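Local coordinates for WbbZ protein (Klebsiella pneumoniae subsp. pneumoniae NTUH-K2044, PDB 6X1L), which is of unknown function but belongs to the polysaccharide pyruvyl transferase family, so it probably transfers pyruvyl groups to sugars of a surface polysaccharide, at residues A[129-132]-A[133-136]; A[43-46]-A[47-51]; A[214-217]-A[218-222]; A[90-93]-A[94-97]. All blocks are in the same frame, centred on the assembly; numbering follows the deposited sequence.

Contact 1: residues A[129-132]-A[133-136]; sequences TFDY and IKSL
Thr-129 meets Ile-133 one helical turn on. The Thr-129 carbonyl takes the Ile-133 N-H in a straight backbone bond of 2.9 Å between Ile-133 N and Thr-129 O. Their side chains run alongside each other, with methyl CG2 of Thr-129 beside CG1 of Ile-133. The hydroxyl OG1 of Thr-129 turns to other partners, among them Glu-126. Phe-130 repeats the backbone bond with Lys-134, and its ring lies 4.2 Å from the lysine, CE2 to CD. Asp-131 and Lys-134 point the same way. From a CG set between backbone N and carbonyl carbon (chi1 86°), the extended Lys-134 chain runs back along the helix, and its NZ comes to 3.5 Å from Asp-131 OD1. This is a salt bridge at the exposed surface, and a long one. Tyr-132 touches Ile-133, Ser-135 and Leu-136. Its CG lies anti to the backbone N (chi1 166°), which swings the ring out beside Ile-133 and Leu-136; both CD1 methyls approach it from the same side. Ile-133 CD1 is 3.9 Å from Tyr-132 CD2, and Leu-136 CD1 is 3.7 Å from CZ of the same tyrosine. The Tyr-132 carbonyl is gripped as the helix ends. Ser-135 donates its hydroxyl to it, with OG 2.5 Å from Tyr-132 O, and the backbone N-H groups of Ser-135 and Leu-136 add weak bonds. Tyr-132 OH bonds to the carbonyl of Gly-108. Helix 127-135 is the crossover between parallel strands 120-124 and 144-146. Phe-130 rests on both strands, Ile-133 packs on Val-144, and Leu-136 reaches Phe-113 and Ile-114 of helix 110-115.

Contact 2: residues A[43-46]-A[47-51]; sequences YDFF and ERNAL
Phe-46 O is the polar atom on which this helix end closes. Leu-51 N-H reaches it in a good bond, 2.8 Å from Leu-51 N to Phe-46 O with an N-H...O angle of 161°. Asn-49 N adds a weak bond to the same oxygen, while its better bond goes to Phe-45 O at 3.2 Å. Earlier in the turn, Glu-47 N and Arg-48 N bond to the carbonyls of Tyr-43 and Asp-44. The chain then folds back, so that Leu-51 meets two rings. Leu-51 CD1 lies 3.6 Å from Phe-45 CE2, and Leu-51 CB 4.0 Å from Phe-46 CD1. The Leu-51 and Phe-46 side chains cross at about a right angle. The two rings diverge because Phe-45 has CG anti to the backbone N (chi1 171°), whereas in Phe-46 CG stands beside its own N, anti to the carbonyl carbon (chi1 -71°). Even so, CE1 of Phe-46 comes to the edge of the Phe-45 ring, in its plane. The end of the Asn-49 side chain lies over one face of the Phe-45 ring. The charged groups bond to other elements: Asp-44 and Glu-47 both form salt bridges with Arg-207, and Arg-48 pairs with Asp-12. Phe-45 also meets Phe-11 of helix 6-21. Ala-50, with positive phi, is the C-prime residue of a Schellman motif; its N makes a weak bond to Glu-47 O. The motif ends helix 33-48, the crossover of a beta-alpha-beta unit between strands 23-27 and 53-55.

Contact 3: residues A[214-217]-A[218-222]; sequences INFL and EEYKV
Phe-216 presents one ring face to Tyr-220. Atom CE2 of the tyrosine sits over that face, offset toward the rim, 3.5 Å from Phe-216 CZ. The ring planes are inclined at 47° and the centroids lie 5.0 Å apart, an oblique pairing. At the edge of the Tyr-220 ring, near its plane, lie two backbone oxygens, Phe-216 O and Leu-217 O. The nearer approach is 3.2 Å, from Tyr-220 CD2 to Phe-216 O. Phe-216 reaches this place with CG anti to its own N (chi1 175°), which turns the ring out from the side of the helix, where Tyr-220 meets it. A water also donates to Phe-216 O and links it to OE1 of Glu-219. The helix is closed by two backbone bonds of different kinds. Glu-218 N bonds to Ile-214 O at 2.9 Å in ordinary helical fashion. Tyr-220 N lies 3.1 Å from Leu-217 O, and it approaches from above the carbonyl plane. Glu-218 folds back over the turn, with its CG 3.2 Å from Ile-214 O and its carboxylate against CG2 of Ile-214. The carboxylate and the Asn-215 amide lie side by side and nearly coplanar. This buried acid is satisfied by Ser-161 OG and the backbone N of Leu-162. Here helix 203-218 passes into strand 220-225, which pairs with strands 167-172 and 240-243. Leu-217 and Ile-214 pack on Leu-233 of helix 228-236, and Phe-216 touches Tyr-199 of the second subunit.

Contact 4: residues A[90-93]-A[94-97]; sequences QNNI and GKFH
Asn-92 and Lys-95 lie side by side and point the same way. The lysine chain is fully extended beyond CG, and this lays it along the asparagine until NZ meets the amide oxygen. The bond from Lys-95 NZ to Asn-92 OD1 measures 3.1 Å. The amine stands above the amide plane, 36° out of it. CE of Lys-95 also touches Asn-92 OD1, at 3.4 Å. A backbone bond runs beside this one, with Lys-95 N 3.1 Å from Asn-92 O, again from above the carbonyl plane. The same carbonyl oxygen serves Phe-96 in another manner. Asn-92 O lies at the edge of the phenyl ring, near its plane, 3.3 Å from Phe-96 CD1. Asn-92 thus engages Lys-95 twice and Phe-96 once. Lys-95 NZ has a further weak bond to Tyr-56 OH. The Phe-96 ring also meets Tyr-62 and packs on Leu-69 of strand 67-71. Lys-119 NZ bonds to the carbonyls of Ile-93 and Phe-96. Residues 94-97 lead from helix 84-92 into strand 98-104, next to strand 67-71 in the parallel sheet.

All four contacts are local and follow one another in series; none nests within or crosses another. From the N terminus, contact 2 comes first and closes the turn from helix 33-48 toward strand 53-55. Contact 4 then shapes the link from helix 84-92 to strand 98-104. Contact 1 ends helix 127-135 ahead of strand 144-146. These three belong to the six-stranded parallel sheet and its helices. Contact 3 lies at the start of strand 220-225 in the four-stranded parallel sheet. Its nearest atoms are about 9 Å from contact 2 but about 30 Å from contact 4. Helix 203-218 joins contacts 2 and 3: its Arg-207 pairs with contact 2, and the helix ends in contact 3.

Contact 1: residues A[129-132]-A[133-136]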
loop_
_atom_site.group_PDB
_atom_site.type_symbol
_atom_site.label_atom_id
_atom_site.label_comp_id
_atom_site.label_asym_id
_atom_site.label_seq_id
_atom_site.Cartn_x
_atom_site.Cartn_y
_atom_site.Cartn_z
ATOM N N THR A 129 -27.614 -3.910 -12.584
ATOM C CA THR A 129 -26.904 -4.774 -13.520
ATOM C C THR A 129 -27.684 -6.058 -13.785
ATOM O O THR A 129 -27.762 -6.519 -14.929
ATOM C CB THR A 129 -25.507 -5.089 -12.980
ATOM O OG1 THR A 129 -24.740 -3.881 -12.926
ATOM C CG2 THR A 129 -24.791 -6.087 -13.877
ATOM N N PHE A 130 -28.281 -6.636 -12.740
ATOM C CA PHE A 130 -29.019 -7.883 -12.899
ATOM C C PHE A 130 -30.203 -7.705 -13.841
ATOM O O PHE A 130 -30.417 -8.518 -14.747
ATOM C CB PHE A 130 -29.482 -8.391 -11.532
ATOM C CG PHE A 130 -30.203 -9.706 -11.589
ATOM C CD1 PHE A 130 -29.537 -10.860 -11.967
ATOM C CD2 PHE A 130 -31.544 -9.792 -11.258
ATOM C CE1 PHE A 130 -30.196 -12.074 -12.023
ATOM C CE2 PHE A 130 -32.212 -11.005 -11.311
ATOM C CZ PHE A 130 -31.535 -12.147 -11.694
ATOM N N ASP A 131 -30.986 -6.641 -13.645
ATOM C CA ASP A 131 -32.131 -6.405 -14.520
ATOM C C ASP A 131 -31.689 -6.047 -15.932
ATOM O O ASP A 131 -32.384 -6.377 -16.898
ATOM C CB ASP A 131 -33.018 -5.301 -13.948
ATOM C CG ASP A 131 -33.695 -5.711 -12.660
ATOM O OD1 ASP A 131 -33.748 -6.926 -12.381
ATOM O OD2 ASP A 131 -34.180 -4.821 -11.931
ATOM N N TYR A 132 -30.541 -5.386 -16.074
ATOM C CA TYR A 132 -30.035 -5.066 -17.403
ATOM C C TYR A 132 -29.656 -6.331 -18.165
ATOM O O TYR A 132 -30.137 -6.560 -19.284
ATOM C CB TYR A 132 -28.843 -4.111 -17.286
ATOM C CG TYR A 132 -28.037 -3.966 -18.556
ATOM C CD1 TYR A 132 -28.657 -3.721 -19.775
ATOM C CD2 TYR A 132 -26.652 -4.057 -18.530
ATOM C CE1 TYR A 132 -27.920 -3.589 -20.933
ATOM C CE2 TYR A 132 -25.908 -3.922 -19.679
ATOM C CZ TYR A 132 -26.544 -3.687 -20.878
ATOM O OH TYR A 132 -25.799 -3.554 -22.025
ATOM N N ILE A 133 -28.810 -7.175 -17.568
ATOM C CA ILE A 133 -28.358 -8.383 -18.257
ATOM C C ILE A 133 -29.534 -9.298 -18.571
ATOM O O ILE A 133 -29.641 -9.835 -19.680
ATOM C CB ILE A 133 -27.288 -9.115 -17.426
ATOM C CG1 ILE A 133 -26.079 -8.208 -17.184
ATOM C CG2 ILE A 133 -26.864 -10.395 -18.130
ATOM C CD1 ILE A 133 -25.407 -7.739 -18.458
ATOM N N LYS A 134 -30.432 -9.499 -17.604
ATOM C CA LYS A 134 -31.585 -10.349 -17.863
ATOM C C LYS A 134 -32.512 -9.747 -18.911
ATOM O O LYS A 134 -33.247 -10.492 -19.567
ATOM C CB LYS A 134 -32.354 -10.627 -16.567
ATOM C CG LYS A 134 -33.388 -9.575 -16.192
ATOM C CD LYS A 134 -34.120 -9.962 -14.912
ATOM C CE LYS A 134 -35.247 -8.988 -14.600
ATOM N NZ LYS A 134 -36.002 -9.372 -13.372
ATOM N N SER A 135 -32.484 -8.424 -19.096
ATOM C CA SER A 135 -33.280 -7.822 -20.160
ATOM C C SER A 135 -32.710 -8.140 -21.533
ATOM O O SER A 135 -33.445 -8.093 -22.523
ATOM C CB SER A 135 -33.380 -6.306 -19.964
ATOM O OG SER A 135 -32.211 -5.635 -20.400
ATOM N N LEU A 136 -31.418 -8.471 -21.610
ATOM C CA LEU A 136 -30.769 -8.908 -22.842
ATOM C C LEU A 136 -31.015 -10.383 -23.126
ATOM O O LEU A 136 -30.218 -11.016 -23.831
ATOM C CB LEU A 136 -29.267 -8.608 -22.783
ATOM C CG LEU A 136 -28.893 -7.154 -22.527
ATOM C CD1 LEU A 136 -27.381 -6.963 -22.488
ATOM C CD2 LEU A 136 -29.522 -6.271 -23.585
#

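Contact 2: residues A[43-46]-A[47-51]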
loop_
_atom_site.group_PDB
_atom_site.type_symbol
_atom_site.label_atom_id
_atom_site.label_comp_id
_atom_site.label_asym_id
_atom_site.label_seq_id
_atom_site.Cartn_x
_atom_site.Cartn_y
_atom_site.Cartn_z
ATOM N N TYR A 43 -9.355 -14.304 -3.550
ATOM C CA TYR A 43 -8.385 -15.310 -3.135
ATOM C C TYR A 43 -8.840 -16.011 -1.862
ATOM O O TYR A 43 -8.663 -17.226 -1.721
ATOM C CB TYR A 43 -7.004 -14.670 -2.960
ATOM C CG TYR A 43 -6.447 -14.132 -4.260
ATOM C CD1 TYR A 43 -6.431 -14.920 -5.404
ATOM C CD2 TYR A 43 -5.973 -12.830 -4.355
ATOM C CE1 TYR A 43 -5.939 -14.437 -6.602
ATOM C CE2 TYR A 43 -5.478 -12.333 -5.551
ATOM C CZ TYR A 43 -5.464 -13.142 -6.671
ATOM O OH TYR A 43 -4.975 -12.654 -7.861
ATOM N N ASP A 44 -9.431 -15.263 -0.925
ATOM C CA ASP A 44 -10.017 -15.886 0.258
ATOM C C ASP A 44 -11.126 -16.855 -0.134
ATOM O O ASP A 44 -11.260 -17.934 0.454
ATOM C CB ASP A 44 -10.560 -14.810 1.199
ATOM C CG ASP A 44 -9.465 -13.904 1.749
ATOM O OD1 ASP A 44 -8.278 -14.191 1.502
ATOM O OD2 ASP A 44 -9.792 -12.905 2.422
ATOM N N PHE A 45 -11.927 -16.482 -1.131
ATOM C CA PHE A 45 -13.029 -17.333 -1.571
ATOM C C PHE A 45 -12.520 -18.625 -2.202
ATOM O O PHE A 45 -13.060 -19.705 -1.938
ATOM C CB PHE A 45 -13.907 -16.559 -2.549
ATOM C CG PHE A 45 -14.951 -17.404 -3.231
ATOM C CD1 PHE A 45 -16.154 -17.674 -2.609
ATOM C CD2 PHE A 45 -14.724 -17.920 -4.494
ATOM C CE1 PHE A 45 -17.116 -18.449 -3.236
ATOM C CE2 PHE A 45 -15.677 -18.698 -5.118
ATOM C CZ PHE A 45 -16.875 -18.960 -4.491
ATOM N N PHE A 46 -11.482 -18.538 -3.039
ATOM C CA PHE A 46 -10.913 -19.738 -3.645
ATOM C C PHE A 46 -10.346 -20.679 -2.590
ATOM O O PHE A 46 -10.581 -21.892 -2.637
ATOM C CB PHE A 46 -9.819 -19.357 -4.643
ATOM C CG PHE A 46 -10.335 -18.708 -5.895
ATOM C CD1 PHE A 46 -11.635 -18.917 -6.317
ATOM C CD2 PHE A 46 -9.510 -17.891 -6.655
ATOM C CE1 PHE A 46 -12.109 -18.322 -7.472
ATOM C CE2 PHE A 46 -9.975 -17.294 -7.810
ATOM C CZ PHE A 46 -11.279 -17.511 -8.221
ATOM N N GLU A 47 -9.591 -20.139 -1.632
ATOM C CA GLU A 47 -8.958 -20.986 -0.629
ATOM C C GLU A 47 -9.992 -21.647 0.275
ATOM O O GLU A 47 -9.835 -22.812 0.655
ATOM C CB GLU A 47 -7.965 -20.167 0.199
ATOM C CG GLU A 47 -6.792 -19.622 -0.601
ATOM C CD GLU A 47 -5.802 -18.852 0.261
ATOM O OE1 GLU A 47 -4.959 -18.119 -0.302
ATOM O OE2 GLU A 47 -5.870 -18.977 1.502
ATOM N N ARG A 48 -11.059 -20.924 0.621
ATOM C CA ARG A 48 -12.043 -21.477 1.545
ATOM C C ARG A 48 -12.884 -22.567 0.894
ATOM O O ARG A 48 -13.409 -23.442 1.593
ATOM C CB ARG A 48 -12.936 -20.361 2.087
ATOM C CG ARG A 48 -13.719 -20.752 3.326
ATOM C CD ARG A 48 -15.204 -20.777 3.045
ATOM N NE ARG A 48 -15.704 -19.447 2.715
ATOM C CZ ARG A 48 -16.966 -19.183 2.394
ATOM N NH1 ARG A 48 -17.862 -20.161 2.357
ATOM N NH2 ARG A 48 -17.331 -17.942 2.112
ATOM N N ASN A 49 -13.025 -22.539 -0.429
ATOM C CA ASN A 49 -13.798 -23.539 -1.154
ATOM C C ASN A 49 -12.919 -24.549 -1.881
ATOM O O ASN A 49 -13.418 -25.276 -2.747
ATOM C CB ASN A 49 -14.743 -22.859 -2.146
ATOM C CG ASN A 49 -15.866 -22.102 -1.459
ATOM O OD1 ASN A 49 -15.974 -20.884 -1.584
ATOM N ND2 ASN A 49 -16.714 -22.825 -0.733
ATOM N N ALA A 50 -11.626 -24.610 -1.548
ATOM C CA ALA A 50 -10.681 -25.541 -2.169
ATOM C C ALA A 50 -10.672 -25.422 -3.690
ATOM O O ALA A 50 -10.499 -26.414 -4.399
ATOM C CB ALA A 50 -10.968 -26.989 -1.756
ATOM N N LEU A 51 -10.861 -24.212 -4.210
ATOM C CA LEU A 51 -10.918 -23.987 -5.650
ATOM C C LEU A 51 -9.525 -23.622 -6.147
ATOM O O LEU A 51 -9.028 -22.524 -5.876
ATOM C CB LEU A 51 -11.925 -22.890 -5.987
ATOM C CG LEU A 51 -13.368 -23.177 -5.576
ATOM C CD1 LEU A 51 -14.232 -21.957 -5.829
ATOM C CD2 LEU A 51 -13.904 -24.384 -6.326
#

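Contact 3: residues A[214-217]-A[218-222]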
loop_
_atom_site.group_PDB
_atom_site.type_symbol
_atom_site.label_atom_id
_atom_site.label_comp_id
_atom_site.label_asym_id
_atom_site.label_seq_id
_atom_site.Cartn_x
_atom_site.Cartn_y
_atom_site.Cartn_z
ATOM N N ILE A 214 -7.326 -1.055 5.394
ATOM C CA ILE A 214 -7.991 -1.420 6.642
ATOM C C ILE A 214 -7.272 -0.805 7.839
ATOM O O ILE A 214 -7.913 -0.260 8.747
ATOM C CB ILE A 214 -8.093 -2.952 6.760
ATOM C CG1 ILE A 214 -9.134 -3.489 5.773
ATOM C CG2 ILE A 214 -8.428 -3.364 8.192
ATOM C CD1 ILE A 214 -9.308 -4.986 5.826
ATOM N N ASN A 215 -5.932 -0.881 7.867
ATOM C CA ASN A 215 -5.175 -0.249 8.949
ATOM C C ASN A 215 -5.536 1.221 9.082
ATOM O O ASN A 215 -5.703 1.730 10.197
ATOM C CB ASN A 215 -3.670 -0.380 8.712
ATOM C CG ASN A 215 -3.172 -1.799 8.838
ATOM O OD1 ASN A 215 -3.806 -2.650 9.462
ATOM N ND2 ASN A 215 -2.017 -2.059 8.248
ATOM N N PHE A 216 -5.644 1.922 7.952
ATOM C CA PHE A 216 -5.988 3.338 7.984
ATOM C C PHE A 216 -7.355 3.548 8.618
ATOM O O PHE A 216 -7.520 4.393 9.506
ATOM C CB PHE A 216 -5.955 3.909 6.566
ATOM C CG PHE A 216 -6.416 5.334 6.478
ATOM C CD1 PHE A 216 -5.539 6.377 6.752
ATOM C CD2 PHE A 216 -7.726 5.636 6.129
ATOM C CE1 PHE A 216 -5.955 7.691 6.676
ATOM C CE2 PHE A 216 -8.150 6.954 6.054
ATOM C CZ PHE A 216 -7.261 7.981 6.327
ATOM N N LEU A 217 -8.347 2.766 8.184
ATOM C CA LEU A 217 -9.722 2.999 8.608
ATOM C C LEU A 217 -9.963 2.581 10.050
ATOM O O LEU A 217 -10.813 3.171 10.726
ATOM C CB LEU A 217 -10.680 2.249 7.679
ATOM C CG LEU A 217 -10.662 2.697 6.219
ATOM C CD1 LEU A 217 -11.409 1.693 5.348
ATOM C CD2 LEU A 217 -11.278 4.083 6.093
ATOM N N GLU A 218 -9.240 1.563 10.536
ATOM C CA GLU A 218 -9.487 1.033 11.876
ATOM C C GLU A 218 -9.424 2.112 12.953
ATOM O O GLU A 218 -10.125 2.017 13.968
ATOM C CB GLU A 218 -8.479 -0.070 12.203
ATOM C CG GLU A 218 -8.788 -1.433 11.598
ATOM C CD GLU A 218 -7.721 -2.470 11.932
ATOM O OE1 GLU A 218 -6.646 -2.454 11.297
ATOM O OE2 GLU A 218 -7.952 -3.294 12.843
ATOM N N GLU A 219 -8.595 3.135 12.757
ATOM C CA GLU A 219 -8.337 4.127 13.796
ATOM C C GLU A 219 -9.348 5.267 13.807
ATOM O O GLU A 219 -9.216 6.179 14.632
ATOM C CB GLU A 219 -6.917 4.686 13.639
ATOM C CG GLU A 219 -5.831 3.669 13.964
ATOM C CD GLU A 219 -4.420 4.243 13.883
ATOM O OE1 GLU A 219 -4.018 4.724 12.799
ATOM O OE2 GLU A 219 -3.712 4.213 14.913
ATOM N N TYR A 220 -10.349 5.237 12.933
ATOM C CA TYR A 220 -11.364 6.276 12.860
ATOM C C TYR A 220 -12.706 5.752 13.357
ATOM O O TYR A 220 -13.002 4.558 13.265
ATOM C CB TYR A 220 -11.530 6.795 11.430
ATOM C CG TYR A 220 -10.354 7.585 10.906
ATOM C CD1 TYR A 220 -10.246 8.950 11.149
ATOM C CD2 TYR A 220 -9.360 6.972 10.155
ATOM C CE1 TYR A 220 -9.176 9.679 10.665
ATOM C CE2 TYR A 220 -8.290 7.689 9.666
ATOM C CZ TYR A 220 -8.200 9.041 9.922
ATOM O OH TYR A 220 -7.133 9.755 9.435
ATOM N N LYS A 221 -13.522 6.665 13.880
ATOM C CA LYS A 221 -14.884 6.338 14.275
ATOM C C LYS A 221 -15.894 6.575 13.160
ATOM O O LYS A 221 -16.852 5.806 13.035
ATOM C CB LYS A 221 -15.288 7.149 15.511
ATOM C CG LYS A 221 -16.569 6.671 16.177
ATOM C CD LYS A 221 -16.761 7.319 17.540
ATOM N N VAL A 222 -15.693 7.608 12.343
ATOM C CA VAL A 222 -16.600 7.960 11.259
ATOM C C VAL A 222 -15.808 8.034 9.960
ATOM O O VAL A 222 -14.691 8.561 9.930
ATOM C CB VAL A 222 -17.322 9.296 11.540
ATOM C CG1 VAL A 222 -18.200 9.697 10.361
ATOM C CG2 VAL A 222 -18.152 9.193 12.810
HETATM O O HOH W 1 -5.520 5.678 10.684
#

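Contact 4: residues A[90-93]-A[94-97]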
loop_
_atom_site.group_PDB
_atom_site.type_symbol
_atom_site.label_atom_id
_atom_site.label_comp_id
_atom_site.label_asym_id
_atom_site.label_seq_id
_atom_site.Cartn_x
_atom_site.Cartn_y
_atom_site.Cartn_z
ATOM N N GLN A 90 -13.161 -9.380 -25.050
ATOM C CA GLN A 90 -13.460 -9.576 -26.464
ATOM C C GLN A 90 -12.290 -10.217 -27.200
ATOM O O GLN A 90 -12.492 -11.023 -28.117
ATOM C CB GLN A 90 -13.836 -8.245 -27.111
ATOM C CG GLN A 90 -14.406 -8.393 -28.509
ATOM C CD GLN A 90 -14.918 -7.085 -29.072
ATOM O OE1 GLN A 90 -15.917 -7.058 -29.792
ATOM N NE2 GLN A 90 -14.233 -5.993 -28.752
ATOM N N ASN A 91 -11.060 -9.879 -26.814
ATOM C CA ASN A 91 -9.885 -10.440 -27.466
ATOM C C ASN A 91 -9.553 -11.849 -26.991
ATOM O O ASN A 91 -8.765 -12.535 -27.648
ATOM C CB ASN A 91 -8.672 -9.530 -27.245
ATOM C CG ASN A 91 -8.840 -8.166 -27.890
ATOM O OD1 ASN A 91 -9.554 -8.018 -28.882
ATOM N ND2 ASN A 91 -8.179 -7.160 -27.328
ATOM N N ASN A 92 -10.131 -12.297 -25.877
ATOM C CA ASN A 92 -9.797 -13.591 -25.301
ATOM C C ASN A 92 -10.989 -14.532 -25.183
ATOM O O ASN A 92 -10.807 -15.679 -24.759
ATOM C CB ASN A 92 -9.158 -13.400 -23.917
ATOM C CG ASN A 92 -7.882 -12.579 -23.972
ATOM O OD1 ASN A 92 -6.985 -12.853 -24.769
ATOM N ND2 ASN A 92 -7.800 -11.557 -23.127
ATOM N N ILE A 93 -12.192 -14.086 -25.554
ATOM C CA ILE A 93 -13.396 -14.902 -25.394
ATOM C C ILE A 93 -13.309 -16.188 -26.209
ATOM O O ILE A 93 -13.863 -17.221 -25.815
ATOM C CB ILE A 93 -14.643 -14.072 -25.772
ATOM C CG1 ILE A 93 -15.929 -14.884 -25.590
ATOM C CG2 ILE A 93 -14.531 -13.545 -27.195
ATOM C CD1 ILE A 93 -16.605 -14.663 -24.258
ATOM N N GLY A 94 -12.606 -16.156 -27.345
ATOM C CA GLY A 94 -12.519 -17.330 -28.198
ATOM C C GLY A 94 -11.617 -18.423 -27.664
ATOM O O GLY A 94 -11.717 -19.569 -28.117
ATOM N N LYS A 95 -10.743 -18.099 -26.707
ATOM C CA LYS A 95 -9.790 -19.073 -26.188
ATOM C C LYS A 95 -10.414 -20.072 -25.223
ATOM O O LYS A 95 -9.845 -21.151 -25.022
ATOM C CB LYS A 95 -8.638 -18.365 -25.467
ATOM C CG LYS A 95 -7.820 -17.402 -26.309
ATOM C CD LYS A 95 -6.740 -16.750 -25.451
ATOM C CE LYS A 95 -5.942 -15.714 -26.224
ATOM N NZ LYS A 95 -4.894 -15.086 -25.368
ATOM N N PHE A 96 -11.548 -19.743 -24.612
ATOM C CA PHE A 96 -12.079 -20.522 -23.505
ATOM C C PHE A 96 -13.446 -21.108 -23.844
ATOM O O PHE A 96 -14.132 -20.663 -24.770
ATOM C CB PHE A 96 -12.178 -19.667 -22.235
ATOM C CG PHE A 96 -10.865 -19.066 -21.810
ATOM C CD1 PHE A 96 -10.497 -17.799 -22.235
ATOM C CD2 PHE A 96 -9.993 -19.773 -20.998
ATOM C CE1 PHE A 96 -9.285 -17.244 -21.849
ATOM C CE2 PHE A 96 -8.781 -19.224 -20.610
ATOM C CZ PHE A 96 -8.429 -17.958 -21.038
ATOM N N HIS A 97 -13.828 -22.127 -23.070
ATOM C CA HIS A 97 -15.145 -22.738 -23.223
ATOM C C HIS A 97 -16.243 -21.805 -22.726
ATOM O O HIS A 97 -17.294 -21.673 -23.367
ATOM C CB HIS A 97 -15.185 -24.070 -22.475
ATOM C CG HIS A 97 -16.520 -24.749 -22.506
ATOM N ND1 HIS A 97 -17.360 -24.787 -21.415
ATOM C CD2 HIS A 97 -17.155 -25.424 -23.493
ATOM C CE1 HIS A 97 -18.457 -25.452 -21.728
ATOM N NE2 HIS A 97 -18.358 -25.849 -22.984
#